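Local coordinates for protein Rho guanine nucleotide exchange factor 11 (Homo sapiens, PDB 5JHH) that probably activates Rho-family GTPases by catalysing exchange of bound GDP for GTP through its DH domain, which is followed by a PH domain, at residues C121-Q124 against S125-E129; E210-K213 against Q214-R218; N217-R220 against L221-Y224. One frame throughout, in Å; residues are numbered along the deposited sequence.

Interaction 1 (C121-Q124 against S125-E129); sequences CSYQ and SIALE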
ATOM      1  N   CYS A 121      -9.151   9.911   5.185  1.00 20.72           N
ATOM      2  CA  CYS A 121      -8.799   8.782   4.351  1.00 21.42           C
ATOM      3  C   CYS A 121      -9.630   7.544   4.566  1.00 21.18           C
ATOM      4  O   CYS A 121      -9.655   6.683   3.698  1.00 19.70           O
ATOM      5  CB  CYS A 121      -7.347   8.319   4.641  1.00 23.92           C
ATOM      6  SG  CYS A 121      -6.122   9.588   4.281  1.00 30.89           S
ATOM      7  N   SER A 122     -10.119   7.334   5.771  1.00 19.06           N
ATOM      8  CA  SER A 122     -10.647   6.019   6.111  1.00 21.20           C
ATOM      9  C   SER A 122     -11.674   5.467   5.140  1.00 20.82           C
ATOM     10  O   SER A 122     -11.718   4.246   4.882  1.00 21.29           O
ATOM     11  CB  SER A 122     -11.257   6.012   7.533  1.00 21.35           C
ATOM     12  OG  SER A 122     -12.207   7.042   7.642  1.00 23.69           O
ATOM     13  N   TYR A 123     -12.529   6.343   4.645  1.00 22.89           N
ATOM     14  CA  TYR A 123     -13.691   5.941   3.854  1.00 24.19           C
ATOM     15  C   TYR A 123     -13.424   6.117   2.351  1.00 23.74           C
ATOM     16  O   TYR A 123     -14.287   5.913   1.513  1.00 24.17           O
ATOM     17  CB  TYR A 123     -14.907   6.794   4.269  1.00 27.43           C
ATOM     18  CG  TYR A 123     -16.260   6.341   3.688  1.00 27.93           C
ATOM     19  CD1 TYR A 123     -16.953   5.243   4.220  1.00 27.82           C
ATOM     20  CD2 TYR A 123     -16.829   7.009   2.633  1.00 28.83           C
ATOM     21  CE1 TYR A 123     -18.188   4.844   3.723  1.00 30.47           C
ATOM     22  CE2 TYR A 123     -18.080   6.634   2.128  1.00 35.39           C
ATOM     23  CZ  TYR A 123     -18.758   5.558   2.677  1.00 35.37           C
ATOM     24  OH  TYR A 123     -19.958   5.200   2.112  1.00 36.35           O
ATOM     25  N   GLN A 124     -12.199   6.448   2.003  1.00 24.71           N
ATOM     26  CA  GLN A 124     -11.928   6.996   0.687  1.00 24.11           C
ATOM     27  C   GLN A 124     -12.123   5.971  -0.412  1.00 22.14           C
ATOM     28  O   GLN A 124     -12.567   6.301  -1.465  1.00 23.24           O
ATOM     29  CB  GLN A 124     -10.515   7.556   0.666  1.00 26.25           C
ATOM     30  CG  GLN A 124     -10.226   8.501  -0.479  1.00 30.79           C
ATOM     31  CD  GLN A 124      -8.829   9.089  -0.406  1.00 27.38           C
ATOM     32  OE1 GLN A 124      -7.874   8.466  -0.838  1.00 25.60           O
ATOM     33  NE2 GLN A 124      -8.712  10.309   0.147  1.00 28.06           N
ATOM     34  N   SER A 125     -11.812   4.718  -0.176  1.00 22.82           N
ATOM     35  CA  SER A 125     -11.921   3.721  -1.250  1.00 23.74           C
ATOM     36  C   SER A 125     -13.367   3.522  -1.671  1.00 23.52           C
ATOM     37  O   SER A 125     -13.696   3.374  -2.867  1.00 22.79           O
ATOM     38  CB  SER A 125     -11.328   2.400  -0.779  1.00 26.44           C
ATOM     39  OG  SER A 125     -12.004   1.911   0.372  1.00 29.74           O
ATOM     40  N   ILE A 126     -14.238   3.624  -0.691  1.00 23.46           N
ATOM     41  CA  ILE A 126     -15.660   3.480  -0.901  1.00 23.40           C
ATOM     42  C   ILE A 126     -16.241   4.699  -1.609  1.00 24.72           C
ATOM     43  O   ILE A 126     -16.951   4.573  -2.598  1.00 26.02           O
ATOM     44  CB  ILE A 126     -16.349   3.226   0.431  1.00 24.05           C
ATOM     45  CG1 ILE A 126     -15.840   1.905   1.002  1.00 26.12           C
ATOM     46  CG2 ILE A 126     -17.844   3.105   0.238  1.00 26.58           C
ATOM     47  CD1 ILE A 126     -15.814   1.843   2.507  1.00 26.07           C
ATOM     48  N   ALA A 127     -15.857   5.886  -1.185  1.00 24.51           N
ATOM     49  CA  ALA A 127     -16.341   7.084  -1.858  1.00 23.54           C
ATOM     50  C   ALA A 127     -15.902   7.137  -3.319  1.00 25.05           C
ATOM     51  O   ALA A 127     -16.654   7.611  -4.196  1.00 22.96           O
ATOM     52  CB  ALA A 127     -15.857   8.327  -1.153  1.00 23.91           C
ATOM     53  N   LEU A 128     -14.689   6.686  -3.586  1.00 22.02           N
ATOM     54  CA  LEU A 128     -14.209   6.698  -4.954  1.00 21.73           C
ATOM     55  C   LEU A 128     -14.909   5.696  -5.848  1.00 20.90           C
ATOM     56  O   LEU A 128     -15.050   5.962  -7.000  1.00 21.26           O
ATOM     57  CB  LEU A 128     -12.726   6.397  -4.990  1.00 20.31           C
ATOM     58  CG  LEU A 128     -11.859   7.533  -4.504  1.00 23.02           C
ATOM     59  CD1 LEU A 128     -10.390   7.099  -4.458  1.00 23.50           C
ATOM     60  CD2 LEU A 128     -12.031   8.771  -5.385  1.00 24.47           C
ATOM     61  N   GLU A 129     -15.251   4.523  -5.338  1.00 23.49           N
ATOM     62  CA  GLU A 129     -16.103   3.590  -6.058  1.00 26.99           C
ATOM     63  C   GLU A 129     -17.488   4.193  -6.357  1.00 27.36           C
ATOM     64  O   GLU A 129     -18.008   4.064  -7.452  1.00 26.73           O
ATOM     65  CB  GLU A 129     -16.279   2.293  -5.265  1.00 33.86           C
ATOM     66  CG  GLU A 129     -15.459   1.124  -5.815  1.00 48.44           C
ATOM     67  CD  GLU A 129     -15.849   0.724  -7.256  1.00 53.56           C
ATOM     68  OE1 GLU A 129     -17.042   0.835  -7.645  1.00 54.63           O
ATOM     69  OE2 GLU A 129     -14.959   0.267  -8.004  1.00 55.18           O
TER
HETATM   70  O   HOH W   1     -10.742   3.674   2.371  1.00 26.52           O
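The carbonyl oxygen of Tyr123, the N-cap residue of helix 124-137, takes the backbone N-H groups of two residues. Ala127 N makes the straighter bond to Tyr123 O, 3.1 Å and 166° at the hydrogen, while Ile126 N reaches it only weakly, at 3.2 Å. Leu128 N then binds Gln124 O at 3.0 Å, continuing the helix. The N-H of Ser125, still ahead of the regular pattern, is served by a water that accepts from Ser125 N and donates to Ser122 O, bridging the type I turn of Cys121 to Gln124 to the first helical turn. With chi1 at -171°, the Tyr123 ring swings alongside its own carbonyl and lies across the Ile126 side chain. Ile126 CB sits over the ring centre, 4.0 Å from the centroid, a CH-pi contact, and Ile126 CG2 comes within 3.5 Å of Tyr123 OH. Ala127 CB touches the ring at CD2, 4.1 Å away. A glycine in place of Tyr123 would keep the carbonyl but would probably strip Ile126 of its aromatic cover and leave its branches freer to turn. Backbone carbonyls and a water thus take up the first N-H groups of the helix, while aromatic face meets aliphatic carbon.

Interaction 2 (E210-K213 against Q214-R218); sequences EAVK and QTENR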
ATOM      1  N   GLU A 210      -5.021   1.538  10.701  1.00 22.68           N
ATOM      2  CA  GLU A 210      -6.100   0.924  11.437  1.00 23.28           C
ATOM      3  C   GLU A 210      -7.456   1.565  11.112  1.00 22.25           C
ATOM      4  O   GLU A 210      -8.440   0.857  10.951  1.00 25.52           O
ATOM      5  CB  GLU A 210      -5.754   0.941  12.938  1.00 25.97           C
ATOM      6  CG  GLU A 210      -6.708   0.186  13.837  1.00 32.48           C
ATOM      7  CD  GLU A 210      -6.655  -1.311  13.659  1.00 35.53           C
ATOM      8  OE1 GLU A 210      -5.617  -1.832  13.225  1.00 40.53           O
ATOM      9  OE2 GLU A 210      -7.662  -1.958  13.994  1.00 46.62           O
ATOM     10  N   ALA A 211      -7.535   2.878  10.941  1.00 20.41           N
ATOM     11  CA  ALA A 211      -8.835   3.459  10.626  1.00 21.74           C
ATOM     12  C   ALA A 211      -9.365   2.990   9.289  1.00 23.02           C
ATOM     13  O   ALA A 211     -10.575   2.762   9.130  1.00 24.38           O
ATOM     14  CB  ALA A 211      -8.776   4.975  10.627  1.00 23.33           C
ATOM     15  N   VAL A 212      -8.480   2.904   8.298  1.00 20.51           N
ATOM     16  CA  VAL A 212      -8.900   2.455   6.992  1.00 19.29           C
ATOM     17  C   VAL A 212      -9.373   1.019   7.136  1.00 20.61           C
ATOM     18  O   VAL A 212     -10.432   0.624   6.639  1.00 22.18           O
ATOM     19  CB  VAL A 212      -7.730   2.510   6.015  1.00 17.77           C
ATOM     20  CG1 VAL A 212      -8.005   1.774   4.728  1.00 15.81           C
ATOM     21  CG2 VAL A 212      -7.370   3.953   5.731  1.00 18.35           C
ATOM     22  N   LYS A 213      -8.604   0.236   7.858  1.00 22.43           N
ATOM     23  CA  LYS A 213      -8.950  -1.164   8.029  1.00 24.75           C
ATOM     24  C   LYS A 213     -10.345  -1.353   8.610  1.00 25.66           C
ATOM     25  O   LYS A 213     -11.143  -2.076   8.031  1.00 24.49           O
ATOM     26  CB  LYS A 213      -7.940  -1.818   8.884  1.00 26.26           C
ATOM     27  CG  LYS A 213      -8.314  -3.210   9.311  1.00 29.30           C
ATOM     28  CD  LYS A 213      -7.212  -3.667  10.250  1.00 30.55           C
ATOM     29  CE  LYS A 213      -7.238  -5.158  10.392  1.00 35.53           C
ATOM     30  NZ  LYS A 213      -6.069  -5.551  11.202  1.00 40.60           N
ATOM     31  N   GLN A 214     -10.653  -0.653   9.700  1.00 25.28           N
ATOM     32  CA  GLN A 214     -11.904  -0.871  10.395  1.00 25.75           C
ATOM     33  C   GLN A 214     -13.045  -0.279   9.599  1.00 29.37           C
ATOM     34  O   GLN A 214     -14.110  -0.877   9.498  1.00 28.84           O
ATOM     35  CB  GLN A 214     -11.877  -0.294  11.821  1.00 24.36           C
ATOM     36  CG  GLN A 214     -10.990  -1.069  12.833  1.00 25.82           C
ATOM     37  CD  GLN A 214     -11.049  -2.625  12.741  1.00 28.32           C
ATOM     38  OE1 GLN A 214     -12.110  -3.238  12.522  1.00 30.98           O
ATOM     39  NE2 GLN A 214      -9.903  -3.260  12.919  1.00 28.69           N
ATOM     40  N   THR A 215     -12.825   0.873   8.981  1.00 29.29           N
ATOM     41  CA  THR A 215     -13.893   1.472   8.195  1.00 25.10           C
ATOM     42  C   THR A 215     -14.236   0.626   6.994  1.00 25.67           C
ATOM     43  O   THR A 215     -15.417   0.406   6.723  1.00 25.10           O
ATOM     44  CB  THR A 215     -13.521   2.869   7.679  1.00 26.61           C
ATOM     45  OG1 THR A 215     -13.334   3.761   8.783  1.00 24.40           O
ATOM     46  CG2 THR A 215     -14.564   3.404   6.804  1.00 23.74           C
ATOM     47  N   GLU A 216     -13.235   0.185   6.233  1.00 24.53           N
ATOM     48  CA  GLU A 216     -13.529  -0.691   5.100  1.00 25.16           C
ATOM     49  C   GLU A 216     -14.115  -2.050   5.556  1.00 26.29           C
ATOM     50  O   GLU A 216     -15.073  -2.578   4.948  1.00 24.19           O
ATOM     51  CB  GLU A 216     -12.281  -0.961   4.263  1.00 25.93           C
ATOM     52  CG  GLU A 216     -11.731   0.286   3.579  1.00 26.47           C
ATOM     53  CD  GLU A 216     -10.477   0.053   2.733  1.00 25.29           C
ATOM     54  OE1 GLU A 216      -9.706  -0.916   2.974  1.00 20.73           O
ATOM     55  OE2 GLU A 216     -10.293   0.858   1.776  1.00 27.21           O
ATOM     56  N   ASN A 217     -13.521  -2.631   6.593  1.00 24.59           N
ATOM     57  CA  ASN A 217     -13.980  -3.931   7.051  1.00 27.38           C
ATOM     58  C   ASN A 217     -15.442  -3.828   7.435  1.00 29.67           C
ATOM     59  O   ASN A 217     -16.239  -4.694   7.053  1.00 27.64           O
ATOM     60  CB  ASN A 217     -13.222  -4.427   8.265  1.00 26.86           C
ATOM     61  CG  ASN A 217     -11.948  -5.111   7.914  1.00 29.04           C
ATOM     62  OD1 ASN A 217     -11.494  -5.133   6.755  1.00 31.62           O
ATOM     63  ND2 ASN A 217     -11.352  -5.700   8.916  1.00 32.30           N
ATOM     64  N   ARG A 218     -15.800  -2.751   8.121  1.00 29.58           N
ATOM     65  CA  ARG A 218     -17.186  -2.594   8.582  1.00 36.29           C
ATOM     66  C   ARG A 218     -18.157  -2.530   7.424  1.00 38.30           C
ATOM     67  O   ARG A 218     -19.218  -3.179   7.450  1.00 33.50           O
ATOM     68  CB  ARG A 218     -17.339  -1.361   9.455  1.00 43.76           C
ATOM     69  CG  ARG A 218     -18.704  -1.226  10.147  1.00 54.33           C
ATOM     70  CD  ARG A 218     -18.765  -0.068  11.157  1.00 62.74           C
ATOM     71  NE  ARG A 218     -18.789   1.239  10.483  1.00 71.86           N
ATOM     72  CZ  ARG A 218     -17.818   2.164  10.535  1.00 76.15           C
ATOM     73  NH1 ARG A 218     -16.727   1.980  11.284  1.00 75.44           N
ATOM     74  NH2 ARG A 218     -17.940   3.297   9.833  1.00 72.42           N
TER
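Glu210 and Gln214 meet because both chains bend at chi2: Glu210 turns at 69° after an extended first torsion, and Gln214 curls at -41°, bringing the two side chains alongside each other, pointing the same way. Gln214 NE2 donates to Glu210 OE2 at 2.8 Å, with the acceptor close to the amide plane but the donor above the carboxylate plane. The methylenes of Lys213 run alongside that amide, CD lying 3.8 Å from Gln214 NE2. On another flank, Thr215 folds its hydroxyl back beside its own backbone N, and Ala211 O is gripped twice: Thr215 OG1 donates to it at 3.0 Å and Thr215 N at 2.9 Å, from opposite faces of the carbonyl plane. Val212 CG1 packs 3.6 Å from Glu216 CD; the Glu216 carboxylate itself is taken by Ser125 and by a salt bridge to a basic side chain of another protein's chain. Asn217 N binds Lys213 O at 2.8 Å, while Asn217 OD1 accepts from a basic side chain of that same partner chain. Such i to i+4 pairing is the alpha-helical pattern of helix 189-227, the long DH helix that leads toward the PH domain and meets the bound protein, probably a GTPase.

Interaction 3 (N217-R220 against L221-Y224); sequences NRHR and LEGY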
ATOM      1  N   ASN A 217     -13.521  -2.631   6.593  1.00 24.59           N
ATOM      2  CA  ASN A 217     -13.980  -3.931   7.051  1.00 27.38           C
ATOM      3  C   ASN A 217     -15.442  -3.828   7.435  1.00 29.67           C
ATOM      4  O   ASN A 217     -16.239  -4.694   7.053  1.00 27.64           O
ATOM      5  CB  ASN A 217     -13.222  -4.427   8.265  1.00 26.86           C
ATOM      6  CG  ASN A 217     -11.948  -5.111   7.914  1.00 29.04           C
ATOM      7  OD1 ASN A 217     -11.494  -5.133   6.755  1.00 31.62           O
ATOM      8  ND2 ASN A 217     -11.352  -5.700   8.916  1.00 32.30           N
ATOM      9  N   ARG A 218     -15.800  -2.751   8.121  1.00 29.58           N
ATOM     10  CA  ARG A 218     -17.186  -2.594   8.582  1.00 36.29           C
ATOM     11  C   ARG A 218     -18.157  -2.530   7.424  1.00 38.30           C
ATOM     12  O   ARG A 218     -19.218  -3.179   7.450  1.00 33.50           O
ATOM     13  CB  ARG A 218     -17.339  -1.361   9.455  1.00 43.76           C
ATOM     14  CG  ARG A 218     -18.704  -1.226  10.147  1.00 54.33           C
ATOM     15  CD  ARG A 218     -18.765  -0.068  11.157  1.00 62.74           C
ATOM     16  NE  ARG A 218     -18.789   1.239  10.483  1.00 71.86           N
ATOM     17  CZ  ARG A 218     -17.818   2.164  10.535  1.00 76.15           C
ATOM     18  NH1 ARG A 218     -16.727   1.980  11.284  1.00 75.44           N
ATOM     19  NH2 ARG A 218     -17.940   3.297   9.833  1.00 72.42           N
ATOM     20  N   HIS A 219     -17.796  -1.746   6.410  1.00 34.24           N
ATOM     21  CA  HIS A 219     -18.611  -1.634   5.221  1.00 36.01           C
ATOM     22  C   HIS A 219     -18.705  -2.984   4.491  1.00 33.37           C
ATOM     23  O   HIS A 219     -19.767  -3.400   4.092  1.00 32.79           O
ATOM     24  CB  HIS A 219     -18.011  -0.568   4.316  1.00 35.81           C
ATOM     25  CG  HIS A 219     -18.769  -0.332   3.050  1.00 33.03           C
ATOM     26  ND1 HIS A 219     -18.451  -0.959   1.857  1.00 36.98           N
ATOM     27  CD2 HIS A 219     -19.795   0.505   2.774  1.00 34.65           C
ATOM     28  CE1 HIS A 219     -19.266  -0.530   0.906  1.00 32.53           C
ATOM     29  NE2 HIS A 219     -20.083   0.367   1.435  1.00 31.84           N
ATOM     30  N   ARG A 220     -17.583  -3.670   4.356  1.00 33.75           N
ATOM     31  CA  ARG A 220     -17.551  -4.989   3.725  1.00 33.70           C
ATOM     32  C   ARG A 220     -18.493  -6.012   4.426  1.00 36.74           C
ATOM     33  O   ARG A 220     -19.284  -6.721   3.770  1.00 35.69           O
ATOM     34  CB  ARG A 220     -16.100  -5.499   3.661  1.00 35.22           C
ATOM     35  CG  ARG A 220     -15.974  -6.922   3.132  1.00 37.42           C
ATOM     36  CD  ARG A 220     -14.525  -7.325   2.927  1.00 39.20           C
ATOM     37  NE  ARG A 220     -13.863  -6.472   1.945  1.00 43.20           N
ATOM     38  CZ  ARG A 220     -13.820  -6.702   0.628  1.00 47.20           C
ATOM     39  NH1 ARG A 220     -13.198  -5.842  -0.171  1.00 48.73           N
ATOM     40  NH2 ARG A 220     -14.372  -7.791   0.102  1.00 47.52           N
ATOM     41  N   LEU A 221     -18.484  -6.020   5.756  1.00 36.49           N
ATOM     42  CA  LEU A 221     -19.301  -6.973   6.522  1.00 34.68           C
ATOM     43  C   LEU A 221     -20.794  -6.665   6.515  1.00 36.91           C
ATOM     44  O   LEU A 221     -21.608  -7.584   6.559  1.00 37.12           O
ATOM     45  CB  LEU A 221     -18.861  -7.017   7.953  1.00 34.39           C
ATOM     46  CG  LEU A 221     -17.466  -7.548   8.172  1.00 36.64           C
ATOM     47  CD1 LEU A 221     -16.995  -7.179   9.560  1.00 36.63           C
ATOM     48  CD2 LEU A 221     -17.429  -9.040   7.990  1.00 39.61           C
ATOM     49  N   GLU A 222     -21.156  -5.394   6.481  1.00 34.06           N
ATOM     50  CA  GLU A 222     -22.538  -5.029   6.206  1.00 36.04           C
ATOM     51  C   GLU A 222     -23.002  -5.565   4.867  1.00 38.68           C
ATOM     52  O   GLU A 222     -24.147  -5.996   4.735  1.00 42.05           O
ATOM     53  CB  GLU A 222     -22.738  -3.527   6.184  1.00 37.30           C
ATOM     54  CG  GLU A 222     -22.582  -2.840   7.522  1.00 46.80           C
ATOM     55  CD  GLU A 222     -22.203  -1.357   7.382  1.00 58.36           C
ATOM     56  OE1 GLU A 222     -22.042  -0.875   6.231  1.00 63.03           O
ATOM     57  OE2 GLU A 222     -22.048  -0.672   8.427  1.00 64.27           O
ATOM     58  N   GLY A 223     -22.145  -5.496   3.857  1.00 38.00           N
ATOM     59  CA  GLY A 223     -22.547  -5.963   2.537  1.00 35.71           C
ATOM     60  C   GLY A 223     -22.706  -7.466   2.543  1.00 35.50           C
ATOM     61  O   GLY A 223     -23.619  -7.998   1.951  1.00 40.52           O
ATOM     62  N   TYR A 224     -21.772  -8.150   3.197  1.00 38.66           N
ATOM     63  CA  TYR A 224     -21.856  -9.588   3.358  1.00 35.92           C
ATOM     64  C   TYR A 224     -23.096 -10.008   4.123  1.00 38.05           C
ATOM     65  O   TYR A 224     -23.654 -11.006   3.797  1.00 33.29           O
ATOM     66  CB  TYR A 224     -20.672 -10.148   4.098  1.00 29.92           C
ATOM     67  CG  TYR A 224     -19.378 -10.124   3.345  1.00 31.16           C
ATOM     68  CD1 TYR A 224     -19.307  -9.751   2.012  1.00 31.18           C
ATOM     69  CD2 TYR A 224     -18.215 -10.499   3.973  1.00 30.16           C
ATOM     70  CE1 TYR A 224     -18.103  -9.749   1.347  1.00 28.57           C
ATOM     71  CE2 TYR A 224     -17.015 -10.494   3.317  1.00 29.52           C
ATOM     72  CZ  TYR A 224     -16.968 -10.098   2.020  1.00 29.20           C
ATOM     73  OH  TYR A 224     -15.756 -10.127   1.380  1.00 30.97           O
TER
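Arg220 NH2 donates to Tyr224 OH at 3.0 Å with an N-H...O angle of 163°, and the hydroxyl lies almost exactly in the guanidinium plane, at its edge. Tyr224 OH is also hydrogen-bonded to Glu257 OE1 of strand 254-263, so two polar partners hold the hydroxyl, while the guanidinium keeps a long, weak ion pair with the other oxygen of Glu257. The bend of Arg220 at chi3 (-61°) carries its guanidinium round to the hydroxyl, and its plane stands 72° from that of the ring. Beneath these polar ends the two side chains run side by side: Arg220 CG makes a CH-pi contact over the Tyr224 face, 3.9 Å from the centroid, and Arg220 CD lies 3.4 Å from Tyr224 OH. Nearer the backbone, Arg220 O sits over the rim of the ring as well as accepting Tyr224 N at 2.9 Å. Leu221 N binds Asn217 O at 2.9 Å, and the Leu221 side chain folds back so that CG rests 3.3 Å from the same oxygen. Glu222 lies beside Arg218 but falls short of a salt bridge, its OE2 being 4.3 Å from Arg218 NE, an attraction that is likely to be mild. At Gly223, a longer backbone bond of 3.2 Å from Gly223 N to His219 O continues the helix. Tyr224 goes on to pack against His273 and Leu275 of strand 269-277, and Arg220 touches Met254. An i to i+4 arginine-tyrosine pair on the last turns of helix 189-227 therefore joins this helix to strands of the PH domain, consistent with the helix-to-sheet junction of a tandem DH-PH module.

In the fold
Interactions 2 and 3 are successive turns of helix 189-227, sharing Asn217 and Arg218, with centres about 10 Å apart. Interaction 1 starts a different helix, yet leans on both: its centre is about 11 Å from that of interaction 2 and 14 Å from that of interaction 3. Ser125 OG probably hydrogen-bonds Glu216 OE2 at 2.5 Å, Ser122 CB packs 3.3 Å from Thr215 OG1, and Ile126 CD1 touches His219 CG at 3.7 Å. The chain of another protein, probably a GTPase substrate, is met chiefly by interaction 2, by Ser125 of interaction 1, and by interaction 3 through the shared Asn217. Interaction 3 lies farthest from the chain centre and reaches the PH-domain strands.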